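Side-chain contacts in putative silent information regulator 2 (PDB 5OL0), which probably removes acetyl groups from the lysines of other proteins in an NAD-dependent reaction, as a zinc-containing class I sirtuin: residues A[167-170]-A[175-178]; A[86-91]-A[189-194]; A[51-54]-A[59-62]. All blocks are in the same frame, centred on the assembly; numbering follows the deposited sequence.

Contact 1 of 3, residues A[167-170]-A[175-178]; sequences YLEA and VSRC. With ZN (zinc ion), chain E.
Glu169, on helix 163-171, and Ser176, in the loop that follows it, meet through a single short hydrogen bond: Ser176 OG donates to Glu169 OE1 at 2.5 Å. The hydroxyl comes to the anti lone pair of OE1, the one pointing away from OE2. This is the tight part of the contact. With CG anti to the carbonyl carbon (chi1 -80°) and the chain extended beyond it, Glu169 carries its carboxylate, and so OE1, to the serine hydroxyl. The hydroxyl also lies near the start of the same side chain, Ser176 OG being 3.5 Å from Glu169 CB, and Phe161 packs against both residues. The loop so positioned belongs to the zinc-binding module of the sirtuin fold: two residues on, Cys178 SG binds the zinc ion at 2.3 Å, with Cys154, Cys157 and Cys181 completing the site. On its looser side the contact is bridged by water. One molecule donates to Glu169 OE1 at 2.8 Å and accepts from Arg177 N at 3.0 Å, so the same carboxylate oxygen receives two bonds while OE2 is held by Gln165 NE2, one turn back on the helix. Beyond the water, the exposed side chain of Arg177 leads away from the helix, and its NH1 bonds to Gly182 O.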
loop_
_atom_site.group_PDB
_atom_site.type_symbol
_atom_site.label_atom_id
_atom_site.label_comp_id
_atom_site.label_asym_id
_atom_site.label_seq_id
_atom_site.Cartn_x
_atom_site.Cartn_y
_atom_site.Cartn_z
ATOM N N TYR A 167 -7.819 8.052 -19.478
ATOM C CA TYR A 167 -8.959 8.314 -18.620
ATOM C C TYR A 167 -10.234 8.534 -19.459
ATOM O O TYR A 167 -11.253 7.925 -19.208
ATOM C CB TYR A 167 -8.665 9.543 -17.724
ATOM C CG TYR A 167 -9.928 10.138 -17.100
ATOM C CD1 TYR A 167 -10.479 9.596 -15.954
ATOM C CD2 TYR A 167 -10.583 11.181 -17.712
ATOM C CE1 TYR A 167 -11.662 10.091 -15.428
ATOM C CE2 TYR A 167 -11.760 11.691 -17.195
ATOM C CZ TYR A 167 -12.284 11.159 -16.042
ATOM O OH TYR A 167 -13.478 11.669 -15.560
ATOM N N LEU A 168 -10.136 9.380 -20.470
ATOM C CA LEU A 168 -11.298 9.716 -21.280
ATOM C C LEU A 168 -11.774 8.490 -22.070
ATOM O O LEU A 168 -12.984 8.208 -22.138
ATOM C CB LEU A 168 -10.966 10.868 -22.233
ATOM C CG LEU A 168 -10.866 12.226 -21.531
ATOM C CD1 LEU A 168 -10.481 13.292 -22.505
ATOM C CD2 LEU A 168 -12.177 12.564 -20.860
ATOM N N GLU A 169 -10.821 7.741 -22.610
ATOM C CA GLU A 169 -11.158 6.503 -23.319
ATOM C C GLU A 169 -11.775 5.450 -22.400
ATOM O O GLU A 169 -12.869 4.926 -22.662
ATOM C CB GLU A 169 -9.954 5.986 -24.078
ATOM C CG GLU A 169 -9.759 6.735 -25.378
ATOM C CD GLU A 169 -8.464 6.391 -26.084
ATOM O OE1 GLU A 169 -7.667 5.555 -25.607
ATOM O OE2 GLU A 169 -8.226 6.991 -27.126
ATOM N N ALA A 170 -11.123 5.206 -21.270
ATOM C CA ALA A 170 -11.610 4.213 -20.344
ATOM C C ALA A 170 -12.983 4.526 -19.869
ATOM O O ALA A 170 -13.834 3.626 -19.866
ATOM C CB ALA A 170 -10.679 3.985 -19.152
ATOM N N VAL A 175 -11.110 0.770 -24.838
ATOM C CA VAL A 175 -9.766 0.260 -24.517
ATOM C C VAL A 175 -8.684 1.012 -25.281
ATOM O O VAL A 175 -8.611 0.885 -26.481
ATOM C CB VAL A 175 -9.633 -1.262 -24.847
ATOM C CG1 VAL A 175 -8.214 -1.757 -24.675
ATOM C CG2 VAL A 175 -10.536 -2.103 -23.979
ATOM N N SER A 176 -7.788 1.704 -24.581
ATOM C CA SER A 176 -6.711 2.461 -25.214
ATOM C C SER A 176 -5.662 1.609 -25.910
ATOM O O SER A 176 -5.343 0.485 -25.468
ATOM C CB SER A 176 -6.002 3.318 -24.175
ATOM O OG SER A 176 -6.903 4.245 -23.571
ATOM N N ARG A 177 -5.103 2.165 -26.978
ATOM C CA ARG A 177 -4.167 1.436 -27.841
ATOM C C ARG A 177 -2.971 2.292 -28.167
ATOM O O ARG A 177 -3.112 3.480 -28.434
ATOM C CB ARG A 177 -4.859 1.047 -29.154
ATOM C CG ARG A 177 -5.953 0.010 -28.995
ATOM C CD ARG A 177 -5.291 -1.366 -28.986
ATOM N NE ARG A 177 -6.208 -2.484 -28.811
ATOM C CZ ARG A 177 -5.840 -3.777 -28.820
ATOM N NH1 ARG A 177 -4.564 -4.136 -28.993
ATOM N NH2 ARG A 177 -6.759 -4.728 -28.621
ATOM N N CYS A 178 -1.796 1.669 -28.135
ATOM C CA CYS A 178 -0.521 2.282 -28.427
ATOM C C CYS A 178 -0.493 2.833 -29.860
ATOM O O CYS A 178 -0.952 2.167 -30.767
ATOM C CB CYS A 178 0.537 1.196 -28.341
ATOM S SG CYS A 178 2.247 1.731 -28.385
HETATM ZN ZN ZN E . 3.267 -0.305 -27.882
HETATM O O HOH W 1 -6.422 4.653 -27.944
#

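Contact 2 of 3, residues A[86-91]-A[189-194]; sequences EIFYSI and VVFFGE
Phe88 and Phe191 alone carry this buried contact, the first on helix 85-95 and the second in the loop between strand 185-187 and helix 198-207. The segment begins at Glu86, one residue into helix 85-95, where Glu86 O accepts from Ser90 N at 2.9 Å. Two residues on comes Phe88, whose CG lies anti to the backbone N (chi1 162°); this torsion sends the ring out from the helix toward the loop, where one face meets Phe191. Phe191 approaches that face with an edge: its CZ stands over the ring centre, with Phe191 CZ 3.5 Å from Phe88 CD1, in a T-shaped pair whose planes make 68°. Leu81 of helix 78-83 packs against both rings. The segment ends at Ile91, which packs on Leu64 of helix 59-67. The loop facing it is a substrate-binding element of the sirtuin: Val190 O is hydrogen-bonded to the modified side chain of the acetylated p53 peptide, and the backbones of Gly193 and Glu194 bond to the peptide too. It folds as a type II beta turn from Phe191 to Glu194, with Glu194 N donating to Phe191 O at 2.9 Å and Gly193 taking a positive phi. Phe191 N also donates to Glu194 OE1 at 3.0 Å, from well above the carboxylate plane; the same oxygen has a salt bridge to Lys186.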
loop_
_atom_site.group_PDB
_atom_site.type_symbol
_atom_site.label_atom_id
_atom_site.label_comp_id
_atom_site.label_asym_id
_atom_site.label_seq_id
_atom_site.Cartn_x
_atom_site.Cartn_y
_atom_site.Cartn_z
ATOM N N GLU A 86 -11.447 -5.642 -22.014
ATOM C CA GLU A 86 -12.718 -5.145 -21.545
ATOM C C GLU A 86 -12.918 -5.446 -20.073
ATOM O O GLU A 86 -13.531 -4.654 -19.380
ATOM C CB GLU A 86 -13.894 -5.618 -22.440
ATOM C CG GLU A 86 -14.138 -7.126 -22.530
ATOM C CD GLU A 86 -13.302 -7.872 -23.592
ATOM O OE1 GLU A 86 -12.276 -7.333 -24.113
ATOM O OE2 GLU A 86 -13.686 -9.032 -23.898
ATOM N N ILE A 87 -12.347 -6.538 -19.555
ATOM C CA ILE A 87 -12.571 -6.891 -18.148
ATOM C C ILE A 87 -11.853 -5.915 -17.202
ATOM O O ILE A 87 -12.450 -5.374 -16.275
ATOM C CB ILE A 87 -12.137 -8.341 -17.815
ATOM C CG1 ILE A 87 -13.046 -9.340 -18.549
ATOM C CG2 ILE A 87 -12.185 -8.596 -16.301
ATOM C CD1 ILE A 87 -12.501 -10.753 -18.672
ATOM N N PHE A 88 -10.566 -5.694 -17.404
ATOM C CA PHE A 88 -9.906 -4.749 -16.496
ATOM C C PHE A 88 -10.467 -3.334 -16.755
ATOM O O PHE A 88 -10.688 -2.607 -15.831
ATOM C CB PHE A 88 -8.411 -4.783 -16.602
ATOM C CG PHE A 88 -7.762 -3.561 -16.031
ATOM C CD1 PHE A 88 -7.543 -3.461 -14.674
ATOM C CD2 PHE A 88 -7.412 -2.496 -16.867
ATOM C CE1 PHE A 88 -6.960 -2.323 -14.152
ATOM C CE2 PHE A 88 -6.840 -1.346 -16.356
ATOM C CZ PHE A 88 -6.623 -1.264 -14.995
ATOM N N TYR A 89 -10.707 -2.958 -18.004
ATOM C CA TYR A 89 -11.195 -1.612 -18.270
ATOM C C TYR A 89 -12.533 -1.364 -17.618
ATOM O O TYR A 89 -12.821 -0.244 -17.208
ATOM C CB TYR A 89 -11.272 -1.327 -19.765
ATOM C CG TYR A 89 -10.015 -0.677 -20.235
ATOM C CD1 TYR A 89 -8.811 -1.382 -20.265
ATOM C CD2 TYR A 89 -10.003 0.651 -20.588
ATOM C CE1 TYR A 89 -7.636 -0.775 -20.674
ATOM C CE2 TYR A 89 -8.841 1.261 -21.005
ATOM C CZ TYR A 89 -7.660 0.553 -21.053
ATOM O OH TYR A 89 -6.520 1.209 -21.444
ATOM N N SER A 90 -13.359 -2.413 -17.545
ATOM C CA SER A 90 -14.628 -2.341 -16.866
ATOM C C SER A 90 -14.456 -2.145 -15.376
ATOM O O SER A 90 -15.177 -1.366 -14.763
ATOM C CB SER A 90 -15.449 -3.571 -17.183
ATOM O OG SER A 90 -16.673 -3.512 -16.521
ATOM N N ILE A 91 -13.481 -2.815 -14.781
ATOM C CA ILE A 91 -13.155 -2.566 -13.380
ATOM C C ILE A 91 -12.537 -1.181 -13.171
ATOM O O ILE A 91 -12.899 -0.499 -12.193
ATOM C CB ILE A 91 -12.265 -3.690 -12.829
ATOM C CG1 ILE A 91 -13.152 -4.891 -12.518
ATOM C CG2 ILE A 91 -11.465 -3.303 -11.596
ATOM C CD1 ILE A 91 -13.272 -5.838 -13.684
ATOM N N VAL A 189 -0.221 0.619 -13.417
ATOM C CA VAL A 189 -0.377 -0.322 -12.299
ATOM C C VAL A 189 0.447 -1.545 -12.630
ATOM O O VAL A 189 0.408 -1.991 -13.736
ATOM C CB VAL A 189 -1.833 -0.725 -12.099
ATOM C CG1 VAL A 189 -1.955 -1.783 -11.016
ATOM C CG2 VAL A 189 -2.612 0.501 -11.679
ATOM N N VAL A 190 1.224 -2.061 -11.676
ATOM C CA VAL A 190 1.925 -3.321 -11.858
ATOM C C VAL A 190 0.884 -4.468 -11.786
ATOM O O VAL A 190 0.181 -4.641 -10.786
ATOM C CB VAL A 190 3.055 -3.522 -10.825
ATOM C CG1 VAL A 190 3.818 -4.857 -11.084
ATOM C CG2 VAL A 190 4.049 -2.380 -10.863
ATOM N N PHE A 191 0.785 -5.248 -12.854
ATOM C CA PHE A 191 -0.133 -6.388 -12.880
ATOM C C PHE A 191 0.617 -7.642 -12.466
ATOM O O PHE A 191 1.877 -7.719 -12.570
ATOM C CB PHE A 191 -0.702 -6.590 -14.292
ATOM C CG PHE A 191 -1.926 -5.770 -14.596
ATOM C CD1 PHE A 191 -2.138 -4.517 -14.015
ATOM C CD2 PHE A 191 -2.886 -6.254 -15.478
ATOM C CE1 PHE A 191 -3.254 -3.774 -14.296
ATOM C CE2 PHE A 191 -3.997 -5.496 -15.790
ATOM C CZ PHE A 191 -4.188 -4.262 -15.197
ATOM N N PHE A 192 -0.146 -8.643 -12.027
ATOM C CA PHE A 192 0.448 -9.992 -11.801
ATOM C C PHE A 192 1.182 -10.442 -13.078
ATOM O O PHE A 192 0.653 -10.366 -14.174
ATOM C CB PHE A 192 -0.623 -10.998 -11.300
ATOM C CG PHE A 192 -1.135 -10.676 -9.951
ATOM C CD1 PHE A 192 -0.378 -10.992 -8.829
ATOM C CD2 PHE A 192 -2.318 -9.991 -9.780
ATOM C CE1 PHE A 192 -0.797 -10.640 -7.540
ATOM C CE2 PHE A 192 -2.756 -9.622 -8.496
ATOM C CZ PHE A 192 -2.003 -9.959 -7.373
ATOM N N GLY A 193 2.453 -10.758 -12.951
ATOM C CA GLY A 193 3.258 -11.128 -14.096
ATOM C C GLY A 193 4.099 -10.005 -14.672
ATOM O O GLY A 193 4.846 -10.219 -15.614
ATOM N N GLU A 194 4.027 -8.815 -14.089
ATOM C CA GLU A 194 4.865 -7.709 -14.526
ATOM C C GLU A 194 5.990 -7.455 -13.540
ATOM O O GLU A 194 5.902 -7.824 -12.352
ATOM C CB GLU A 194 4.042 -6.427 -14.607
ATOM C CG GLU A 194 3.863 -5.794 -15.949
ATOM C CD GLU A 194 3.022 -4.495 -15.854
ATOM O OE1 GLU A 194 1.758 -4.571 -15.650
ATOM O OE2 GLU A 194 3.629 -3.387 -15.964
#

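Contact 3 of 3, residues A[51-54]-A[59-62]; sequences PDFR and GIYA
The start of helix 59-67 leans on the loop carrying the Pro-Asp-Phe-Arg run of the sirtuins, and Ile60 is the residue that fills the angle between them. Its CG2 methyl, set between the backbone N and the carbonyl carbon, faces the loop backbone: Asp52 O lies 3.4 Å from Ile60 CG2 and Phe53 CA lies 3.7 Å from it. Pro51 adds an apolar flank, with Pro51 CB 4.0 Å from Ile60 CG2. The other branch comes to the edge of the Phe53 ring, Ile60 CG1 lying a loose 4.3 Å from Phe53 CD1. Next along the helix, Tyr61 has CG opposite its backbone N (chi1 178°), which swings the ring alongside the loop, where Phe53 O sits in the plane of the ring at its edge, 3.6 Å from Tyr61 CD2. Thr58 OG1 is hydrogen-bonded to both Asp52 O and Tyr61 N, tying loop to helix once more. Within the loop, Asp52 OD1 accepts from Arg54 N at 2.9 Å, an Asx turn. The guanidinium then curls back to the same carboxylate: Arg54 NH1 and Asp52 OD2 form a salt bridge at 3.4 Å, its hydrogen bond weak, and Arg54 NE makes another weak one to Asp52 OD1. The side chain of Arg54 is about 5 Å from that of Glu245, a probable NAD-binding residue, consistent with the cofactor-binding loop that follows the first strand of the sirtuin Rossmann fold.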
loop_
_atom_site.group_PDB
_atom_site.type_symbol
_atom_site.label_atom_id
_atom_site.label_comp_id
_atom_site.label_asym_id
_atom_site.label_seq_id
_atom_site.Cartn_x
_atom_site.Cartn_y
_atom_site.Cartn_z
ATOM N N PRO A 51 -13.903 1.339 -3.013
ATOM C CA PRO A 51 -14.701 0.109 -3.255
ATOM C C PRO A 51 -13.899 -1.187 -3.045
ATOM O O PRO A 51 -12.945 -1.438 -3.805
ATOM C CB PRO A 51 -15.111 0.228 -4.756
ATOM C CG PRO A 51 -15.022 1.679 -5.097
ATOM C CD PRO A 51 -13.975 2.266 -4.183
ATOM N N ASP A 52 -14.258 -1.965 -2.013
ATOM C CA ASP A 52 -13.740 -3.346 -1.830
ATOM C C ASP A 52 -14.270 -4.344 -2.890
ATOM O O ASP A 52 -15.488 -4.595 -2.954
ATOM C CB ASP A 52 -14.093 -3.884 -0.447
ATOM C CG ASP A 52 -13.236 -5.063 -0.042
ATOM O OD1 ASP A 52 -12.863 -5.917 -0.885
ATOM O OD2 ASP A 52 -12.912 -5.130 1.149
ATOM N N PHE A 53 -13.341 -4.927 -3.664
ATOM C CA PHE A 53 -13.629 -5.995 -4.647
ATOM C C PHE A 53 -14.602 -7.028 -4.093
ATOM O O PHE A 53 -15.450 -7.555 -4.815
ATOM C CB PHE A 53 -12.380 -6.880 -4.996
ATOM C CG PHE A 53 -11.158 -6.149 -5.470
ATOM C CD1 PHE A 53 -11.194 -5.333 -6.606
ATOM C CD2 PHE A 53 -9.930 -6.352 -4.818
ATOM C CE1 PHE A 53 -10.043 -4.680 -7.036
ATOM C CE2 PHE A 53 -8.776 -5.703 -5.249
ATOM C CZ PHE A 53 -8.833 -4.862 -6.352
ATOM N N ARG A 54 -14.356 -7.384 -2.828
ATOM C CA ARG A 54 -14.895 -8.583 -2.202
ATOM C C ARG A 54 -16.246 -8.381 -1.557
ATOM O O ARG A 54 -16.861 -9.371 -1.116
ATOM C CB ARG A 54 -13.910 -9.129 -1.158
ATOM C CG ARG A 54 -12.595 -9.726 -1.694
ATOM C CD ARG A 54 -11.630 -10.009 -0.539
ATOM N NE ARG A 54 -11.520 -8.831 0.346
ATOM C CZ ARG A 54 -10.962 -8.809 1.566
ATOM N NH1 ARG A 54 -10.944 -7.666 2.265
ATOM N NH2 ARG A 54 -10.429 -9.907 2.100
ATOM N N GLY A 59 -20.659 -2.049 -6.470
ATOM C CA GLY A 59 -20.763 -2.077 -7.902
ATOM C C GLY A 59 -19.623 -2.901 -8.433
ATOM O O GLY A 59 -19.810 -3.693 -9.344
ATOM N N ILE A 60 -18.438 -2.736 -7.849
ATOM C CA ILE A 60 -17.280 -3.492 -8.296
ATOM C C ILE A 60 -17.531 -5.027 -8.259
ATOM O O ILE A 60 -17.236 -5.718 -9.243
ATOM C CB ILE A 60 -15.962 -3.041 -7.582
ATOM C CG1 ILE A 60 -14.752 -3.641 -8.273
ATOM C CG2 ILE A 60 -15.915 -3.410 -6.112
ATOM C CD1 ILE A 60 -14.496 -3.018 -9.621
ATOM N N TYR A 61 -18.110 -5.546 -7.169
ATOM C CA TYR A 61 -18.423 -7.005 -7.050
ATOM C C TYR A 61 -19.456 -7.529 -8.105
ATOM O O TYR A 61 -19.282 -8.627 -8.720
ATOM C CB TYR A 61 -18.903 -7.261 -5.633
ATOM C CG TYR A 61 -19.314 -8.661 -5.317
ATOM C CD1 TYR A 61 -20.621 -9.120 -5.595
ATOM C CD2 TYR A 61 -18.426 -9.524 -4.678
ATOM C CE1 TYR A 61 -21.009 -10.411 -5.243
ATOM C CE2 TYR A 61 -18.794 -10.806 -4.338
ATOM C CZ TYR A 61 -20.084 -11.242 -4.614
ATOM O OH TYR A 61 -20.414 -12.522 -4.272
ATOM N N ALA A 62 -20.509 -6.725 -8.304
ATOM C CA ALA A 62 -21.590 -7.020 -9.276
ATOM C C ALA A 62 -21.036 -7.319 -10.666
ATOM O O ALA A 62 -21.371 -8.322 -11.289
ATOM C CB ALA A 62 -22.568 -5.846 -9.350
#

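Along the chain contact 3 closes first; contact 2 then opens, and contact 1 is nested within the span that contact 2 closes. Helix 85-95 is the piece that joins them. It touches helix 59-67 of contact 3, and Tyr89 packs against both segments of contact 1, so contact 2 lies between the others, its centre about 13 Å from that of contact 1 and 15 Å from that of contact 3. Contacts 1 and 3 stay apart, with nearest atoms about 12 Å from each other. One helix thus touches parts of all three contacts, while the zinc module and the peptide-binding loop are also joined directly along the chain, through strand 185-187.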